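PDB 2NYK: M157 from Murid herpesvirus 1, which is an MHC class I-like viral protein of mouse cytomegalovirus that serves as a ligand for Ly49 receptors of natural killer cells. Local coordinates for residues A[172-184]-A[238-251]. The protein carries 1 engineered substitution. Residues are numbered along the deposited sequence; the frame is centred on the assembly and turned at random.
Sequences KQLAYMNATEVEF and AQRCYVTSSLGWKG. With FUC (alpha-L-fucopyranose), chain B; NAG (2-acetamido-2-deoxy-beta-D-glucopyranose), chain C; NAG (2-acetamido-2-deoxy-beta-D-glucopyranose), chain D.
The link from the helical platform to the immunoglobulin-like domain of this MHC class I-like fold packs here on a beta hairpin: Trp249, just past the hairpin turn, lies against Ala175 and Met177 of the link. At the indole edge, Trp249 NE1 donates to Ala175 O (2.9 Å), which lies almost in the ring plane, though the N-H...O angle of 146° leaves the bond bent. That carbonyl also accepts from a water shared with Ser245 OG, so both buried polar groups are satisfied. Over one face, Met177 CB stands 3.7 Å from the centroid of the six-membered ring, a CH-pi contact. Met177 CG, anti to the backbone N (chi1 -166°), runs on across the ring, and the bend at chi3 brings Met177 CE to 3.5 Å from Trp249 CE3; a flexible thioether chain suits such a flat surface. The fucose of the glycan on Asn178 shares this face, its O3 accepting from Met177 N at 2.8 Å, while Ser245 CB backs the other. Leu247, at the turn with its G1 beta bulge, puts CD2 at the edge of the Tyr176 ring, 3.6 Å from Tyr176 CD1; fucose lies over one face of that ring. Farther along, strands 181-184 and 241-245 face each other across the sandwich. Compact, beta-branched Val182 and Val243 meet there, and the flat Phe184 ring takes Cys241 CB over its face; Cys241 SG is bonded to Cys194. The apolar sandwich core thus leads to a glycan-flanked end, where one hydrogen bond, with packing on both faces, helps to set the indole's orientation.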
loop_
_atom_site.group_PDB
_atom_site.type_symbol
_atom_site.label_atom_id
_atom_site.label_comp_id
_atom_site.label_asym_id
_atom_site.label_seq_id
_atom_site.Cartn_x
_atom_site.Cartn_y
_atom_site.Cartn_z
ATOM N N LYS A 172 -7.819 7.535 -2.812
ATOM C CA LYS A 172 -7.253 8.550 -3.699
ATOM C C LYS A 172 -7.601 9.926 -3.169
ATOM O O LYS A 172 -6.733 10.774 -3.041
ATOM C CB LYS A 172 -7.762 8.431 -5.147
ATOM C CG LYS A 172 -7.738 7.056 -5.799
ATOM C CD LYS A 172 -7.922 7.160 -7.343
ATOM C CE LYS A 172 -9.210 7.929 -7.717
ATOM N NZ LYS A 172 -9.430 8.192 -9.189
ATOM N N GLN A 173 -8.872 10.150 -2.851
ATOM C CA GLN A 173 -9.294 11.462 -2.344
ATOM C C GLN A 173 -8.657 11.859 -1.003
ATOM O O GLN A 173 -8.426 13.027 -0.742
ATOM C CB GLN A 173 -10.806 11.525 -2.273
ATOM C CG GLN A 173 -11.436 11.332 -3.651
ATOM C CD GLN A 173 -12.899 11.653 -3.667
ATOM O OE1 GLN A 173 -13.653 11.198 -2.808
ATOM N NE2 GLN A 173 -13.324 12.428 -4.669
ATOM N N LEU A 174 -8.357 10.863 -0.179
ATOM C CA LEU A 174 -7.685 11.080 1.107
ATOM C C LEU A 174 -6.212 11.428 0.925
ATOM O O LEU A 174 -5.534 11.845 1.870
ATOM C CB LEU A 174 -7.838 9.844 1.974
ATOM C CG LEU A 174 -9.250 9.633 2.532
ATOM C CD1 LEU A 174 -9.380 8.287 3.220
ATOM C CD2 LEU A 174 -9.603 10.766 3.464
ATOM N N ALA A 175 -5.735 11.221 -0.293
ATOM C CA ALA A 175 -4.353 11.492 -0.671
ATOM C C ALA A 175 -4.197 12.917 -1.212
ATOM O O ALA A 175 -3.077 13.382 -1.441
ATOM C CB ALA A 175 -3.909 10.476 -1.721
ATOM N N TYR A 176 -5.316 13.607 -1.415
ATOM C CA TYR A 176 -5.289 14.991 -1.914
ATOM C C TYR A 176 -4.558 15.905 -0.951
ATOM O O TYR A 176 -4.497 15.636 0.247
ATOM C CB TYR A 176 -6.710 15.519 -2.148
ATOM C CG TYR A 176 -7.434 14.878 -3.315
ATOM C CD1 TYR A 176 -6.774 14.004 -4.168
ATOM C CD2 TYR A 176 -8.761 15.169 -3.573
ATOM C CE1 TYR A 176 -7.426 13.415 -5.239
ATOM C CE2 TYR A 176 -9.424 14.592 -4.647
ATOM C CZ TYR A 176 -8.744 13.715 -5.475
ATOM O OH TYR A 176 -9.384 13.139 -6.546
ATOM N N MET A 177 -4.005 16.996 -1.478
ATOM C CA MET A 177 -3.279 17.955 -0.658
ATOM C C MET A 177 -4.137 18.489 0.497
ATOM O O MET A 177 -3.675 18.600 1.631
ATOM C CB MET A 177 -2.784 19.111 -1.538
ATOM C CG MET A 177 -1.736 20.000 -0.902
ATOM S SD MET A 177 -1.368 21.442 -1.922
ATOM C CE MET A 177 -0.860 20.697 -3.475
ATOM N N ASN A 178 -5.389 18.801 0.200
ATOM C CA ASN A 178 -6.284 19.389 1.196
ATOM C C ASN A 178 -6.833 18.393 2.232
ATOM O O ASN A 178 -7.630 18.775 3.070
ATOM C CB ASN A 178 -7.430 20.168 0.524
ATOM C CG ASN A 178 -8.252 19.316 -0.444
ATOM O OD1 ASN A 178 -8.109 18.086 -0.503
ATOM N ND2 ASN A 178 -9.134 19.984 -1.200
ATOM N N ALA A 179 -6.390 17.136 2.168
ATOM C CA ALA A 179 -6.754 16.098 3.156
ATOM C C ALA A 179 -5.515 15.718 3.962
ATOM O O ALA A 179 -5.552 14.854 4.848
ATOM C CB ALA A 179 -7.359 14.884 2.456
ATOM N N THR A 180 -4.422 16.412 3.668
ATOM C CA THR A 180 -3.123 16.147 4.275
ATOM C C THR A 180 -2.852 17.124 5.428
ATOM O O THR A 180 -2.947 18.341 5.248
ATOM C CB THR A 180 -2.012 16.239 3.206
ATOM O OG1 THR A 180 -2.360 15.393 2.097
ATOM C CG2 THR A 180 -0.666 15.815 3.784
ATOM N N GLU A 181 -2.554 16.607 6.618
ATOM C CA GLU A 181 -2.355 17.483 7.777
ATOM C C GLU A 181 -0.871 17.629 8.043
ATOM O O GLU A 181 -0.153 16.660 7.914
ATOM C CB GLU A 181 -3.084 16.934 8.994
ATOM C CG GLU A 181 -4.592 16.738 8.733
ATOM C CD GLU A 181 -5.297 15.938 9.810
ATOM O OE1 GLU A 181 -4.633 15.143 10.521
ATOM O OE2 GLU A 181 -6.525 16.125 9.957
ATOM N N VAL A 182 -0.430 18.841 8.404
ATOM C CA VAL A 182 0.995 19.172 8.587
ATOM C C VAL A 182 1.249 20.029 9.837
ATOM O O VAL A 182 0.697 21.116 9.982
ATOM C CB VAL A 182 1.588 19.850 7.321
ATOM C CG1 VAL A 182 3.082 20.146 7.498
ATOM C CG2 VAL A 182 1.369 18.963 6.105
ATOM N N GLU A 183 2.065 19.500 10.743
ATOM C CA GLU A 183 2.498 20.193 11.944
ATOM C C GLU A 183 3.953 20.583 11.741
ATOM O O GLU A 183 4.855 19.732 11.824
ATOM C CB GLU A 183 2.346 19.290 13.167
ATOM C CG GLU A 183 0.897 18.859 13.420
ATOM C CD GLU A 183 0.770 17.664 14.334
ATOM O OE1 GLU A 183 1.169 16.545 13.952
ATOM O OE2 GLU A 183 0.236 17.831 15.447
ATOM N N PHE A 184 4.167 21.868 11.443
ATOM C CA PHE A 184 5.489 22.396 11.133
ATOM C C PHE A 184 5.793 23.535 12.105
ATOM O O PHE A 184 5.240 24.640 11.982
ATOM C CB PHE A 184 5.553 22.849 9.665
ATOM C CG PHE A 184 6.907 23.363 9.227
ATOM C CD1 PHE A 184 8.085 22.789 9.695
ATOM C CD2 PHE A 184 6.995 24.409 8.311
ATOM C CE1 PHE A 184 9.321 23.269 9.284
ATOM C CE2 PHE A 184 8.230 24.902 7.892
ATOM C CZ PHE A 184 9.396 24.325 8.375
ATOM N N ALA A 238 15.217 25.969 9.014
ATOM C CA ALA A 238 14.492 25.786 7.757
ATOM C C ALA A 238 13.115 26.425 7.838
ATOM O O ALA A 238 12.415 26.318 8.865
ATOM C CB ALA A 238 14.380 24.298 7.406
ATOM N N GLN A 239 12.728 27.093 6.755
ATOM C CA GLN A 239 11.522 27.925 6.766
ATOM C C GLN A 239 10.357 27.304 6.002
ATOM O O GLN A 239 9.242 27.826 6.055
ATOM C CB GLN A 239 11.823 29.344 6.242
ATOM C CG GLN A 239 12.807 30.149 7.098
ATOM C CD GLN A 239 12.308 30.377 8.520
ATOM O OE1 GLN A 239 11.324 31.098 8.746
ATOM N NE2 GLN A 239 12.991 29.763 9.487
ATOM N N ARG A 240 10.626 26.201 5.300
ATOM C CA ARG A 240 9.626 25.521 4.475
ATOM C C ARG A 240 9.655 24.000 4.666
ATOM O O ARG A 240 10.722 23.391 4.754
ATOM C CB ARG A 240 9.832 25.849 2.996
ATOM C CG ARG A 240 9.448 27.261 2.594
ATOM C CD ARG A 240 10.459 27.840 1.634
ATOM N NE ARG A 240 11.782 27.886 2.257
ATOM C CZ ARG A 240 12.887 28.379 1.690
ATOM N NH1 ARG A 240 12.861 28.892 0.458
ATOM N NH2 ARG A 240 14.029 28.357 2.370
ATOM N N CYS A 241 8.464 23.413 4.760
ATOM C CA CYS A 241 8.293 21.956 4.767
ATOM C C CYS A 241 7.517 21.601 3.509
ATOM O O CYS A 241 6.412 22.093 3.290
ATOM C CB CYS A 241 7.542 21.488 6.015
ATOM S SG CYS A 241 7.239 19.701 6.050
ATOM N N TYR A 242 8.137 20.788 2.671
ATOM C CA TYR A 242 7.554 20.346 1.409
ATOM C C TYR A 242 6.970 18.938 1.538
ATOM O O TYR A 242 7.537 18.060 2.195
ATOM C CB TYR A 242 8.604 20.350 0.295
ATOM C CG TYR A 242 9.167 21.727 -0.003
ATOM C CD1 TYR A 242 10.194 22.260 0.779
ATOM C CD2 TYR A 242 8.671 22.491 -1.058
ATOM C CE1 TYR A 242 10.722 23.525 0.517
ATOM C CE2 TYR A 242 9.194 23.767 -1.333
ATOM C CZ TYR A 242 10.219 24.272 -0.537
ATOM O OH TYR A 242 10.744 25.519 -0.781
ATOM N N VAL A 243 5.831 18.751 0.892
ATOM C CA VAL A 243 5.185 17.464 0.846
ATOM C C VAL A 243 4.965 17.105 -0.602
ATOM O O VAL A 243 4.261 17.800 -1.311
ATOM C CB VAL A 243 3.833 17.482 1.565
ATOM C CG1 VAL A 243 3.203 16.100 1.510
ATOM C CG2 VAL A 243 3.988 17.974 3.010
ATOM N N THR A 244 5.549 15.990 -1.024
ATOM C CA THR A 244 5.429 15.546 -2.406
ATOM C C THR A 244 4.737 14.199 -2.433
ATOM O O THR A 244 5.198 13.240 -1.804
ATOM C CB THR A 244 6.822 15.463 -3.114
ATOM O OG1 THR A 244 7.559 16.669 -2.865
ATOM C CG2 THR A 244 6.663 15.250 -4.620
ATOM N N SER A 245 3.636 14.147 -3.176
ATOM C CA SER A 245 2.797 12.961 -3.288
ATOM C C SER A 245 3.004 12.171 -4.589
ATOM O O SER A 245 3.114 12.750 -5.671
ATOM C CB SER A 245 1.335 13.367 -3.176
ATOM O OG SER A 245 0.493 12.255 -3.385
ATOM N N SER A 246 3.026 10.842 -4.462
ATOM C CA SER A 246 3.033 9.918 -5.614
ATOM C C SER A 246 1.848 10.175 -6.545
ATOM O O SER A 246 1.893 9.847 -7.731
ATOM C CB SER A 246 2.972 8.474 -5.132
ATOM O OG SER A 246 4.246 8.099 -4.619
ATOM N N LEU A 247 0.796 10.766 -5.989
ATOM C CA LEU A 247 -0.413 11.100 -6.727
ATOM C C LEU A 247 -0.123 12.153 -7.797
ATOM O O LEU A 247 -0.892 12.309 -8.740
ATOM C CB LEU A 247 -1.493 11.578 -5.746
ATOM C CG LEU A 247 -2.968 11.487 -6.130
ATOM C CD1 LEU A 247 -3.420 10.046 -6.265
ATOM C CD2 LEU A 247 -3.804 12.208 -5.104
ATOM N N GLY A 248 1.004 12.848 -7.651
ATOM C CA GLY A 248 1.470 13.811 -8.633
ATOM C C GLY A 248 1.368 15.264 -8.197
ATOM O O GLY A 248 1.185 16.143 -9.040
ATOM N N TRP A 249 1.488 15.529 -6.895
ATOM C CA TRP A 249 1.437 16.898 -6.390
ATOM C C TRP A 249 2.521 17.234 -5.375
ATOM O O TRP A 249 3.085 16.346 -4.720
ATOM C CB TRP A 249 0.035 17.255 -5.852
ATOM C CG TRP A 249 -0.427 16.492 -4.607
ATOM C CD1 TRP A 249 -1.287 15.436 -4.572
ATOM C CD2 TRP A 249 -0.075 16.766 -3.237
ATOM N NE1 TRP A 249 -1.496 15.027 -3.265
ATOM C CE2 TRP A 249 -0.765 15.829 -2.428
ATOM C CE3 TRP A 249 0.750 17.710 -2.612
ATOM C CZ2 TRP A 249 -0.637 15.802 -1.033
ATOM C CZ3 TRP A 249 0.878 17.677 -1.222
ATOM C CH2 TRP A 249 0.188 16.729 -0.454
ATOM N N LYS A 250 2.800 18.532 -5.253
ATOM C CA LYS A 250 3.790 19.053 -4.305
ATOM C C LYS A 250 3.236 20.296 -3.634
ATOM O O LYS A 250 2.680 21.166 -4.294
ATOM C CB LYS A 250 5.119 19.350 -5.000
ATOM C CG LYS A 250 6.292 19.513 -4.048
ATOM C CD LYS A 250 7.640 19.459 -4.771
ATOM C CE LYS A 250 8.762 19.759 -3.792
ATOM N NZ LYS A 250 10.111 19.522 -4.382
ATOM N N GLY A 251 3.350 20.361 -2.312
ATOM C CA GLY A 251 2.824 21.494 -1.561
ATOM C C GLY A 251 3.817 21.930 -0.514
ATOM O O GLY A 251 4.760 21.197 -0.206
HETATM C C1 FUC B . -6.179 19.010 -6.327
HETATM C C2 FUC B . -4.814 18.846 -5.654
HETATM C C3 FUC B . -4.763 17.473 -4.981
HETATM C C4 FUC B . -4.940 16.386 -6.047
HETATM C C5 FUC B . -6.255 16.625 -6.813
HETATM C C6 FUC B . -6.439 15.654 -7.979
HETATM O O2 FUC B . -4.590 19.864 -4.702
HETATM O O3 FUC B . -3.566 17.324 -4.235
HETATM O O4 FUC B . -3.841 16.384 -6.933
HETATM O O5 FUC B . -6.357 17.973 -7.288
HETATM C C1 NAG C . -9.710 19.245 -2.318
HETATM C C2 NAG C . -11.107 19.875 -2.492
HETATM C C3 NAG C . -11.788 19.372 -3.774
HETATM C C4 NAG C . -10.888 19.561 -5.006
HETATM C C5 NAG C . -9.488 18.998 -4.707
HETATM C C6 NAG C . -8.483 19.314 -5.815
HETATM C C7 NAG C . -12.265 20.616 -0.484
HETATM C C8 NAG C . -12.783 20.180 0.857
HETATM N N2 NAG C . -11.978 19.636 -1.346
HETATM O O3 NAG C . -13.023 20.031 -3.962
HETATM O O4 NAG C . -11.486 18.893 -6.103
HETATM O O5 NAG C . -8.970 19.529 -3.494
HETATM O O6 NAG C . -7.195 19.068 -5.298
HETATM O O7 NAG C . -12.119 21.821 -0.734
HETATM C C1 NAG D . -11.607 19.727 -7.275
HETATM C C2 NAG D . -11.808 18.807 -8.480
HETATM C C3 NAG D . -12.118 19.584 -9.762
HETATM C C4 NAG D . -13.178 20.658 -9.516
HETATM C C5 NAG D . -12.765 21.530 -8.323
HETATM C C6 NAG D . -13.799 22.630 -8.054
HETATM C C7 NAG D . -10.753 16.632 -8.800
HETATM C C8 NAG D . -10.529 16.062 -10.192
HETATM N N2 NAG D . -10.640 17.956 -8.665
HETATM O O3 NAG D . -12.584 18.686 -10.749
HETATM O O4 NAG D . -13.379 21.422 -10.695
HETATM O O5 NAG D . -12.655 20.678 -7.186
HETATM O O6 NAG D . -14.143 22.640 -6.675
HETATM O O7 NAG D . -11.026 15.882 -7.853
HETATM O O HOH W 1 -0.627 11.868 -0.863
#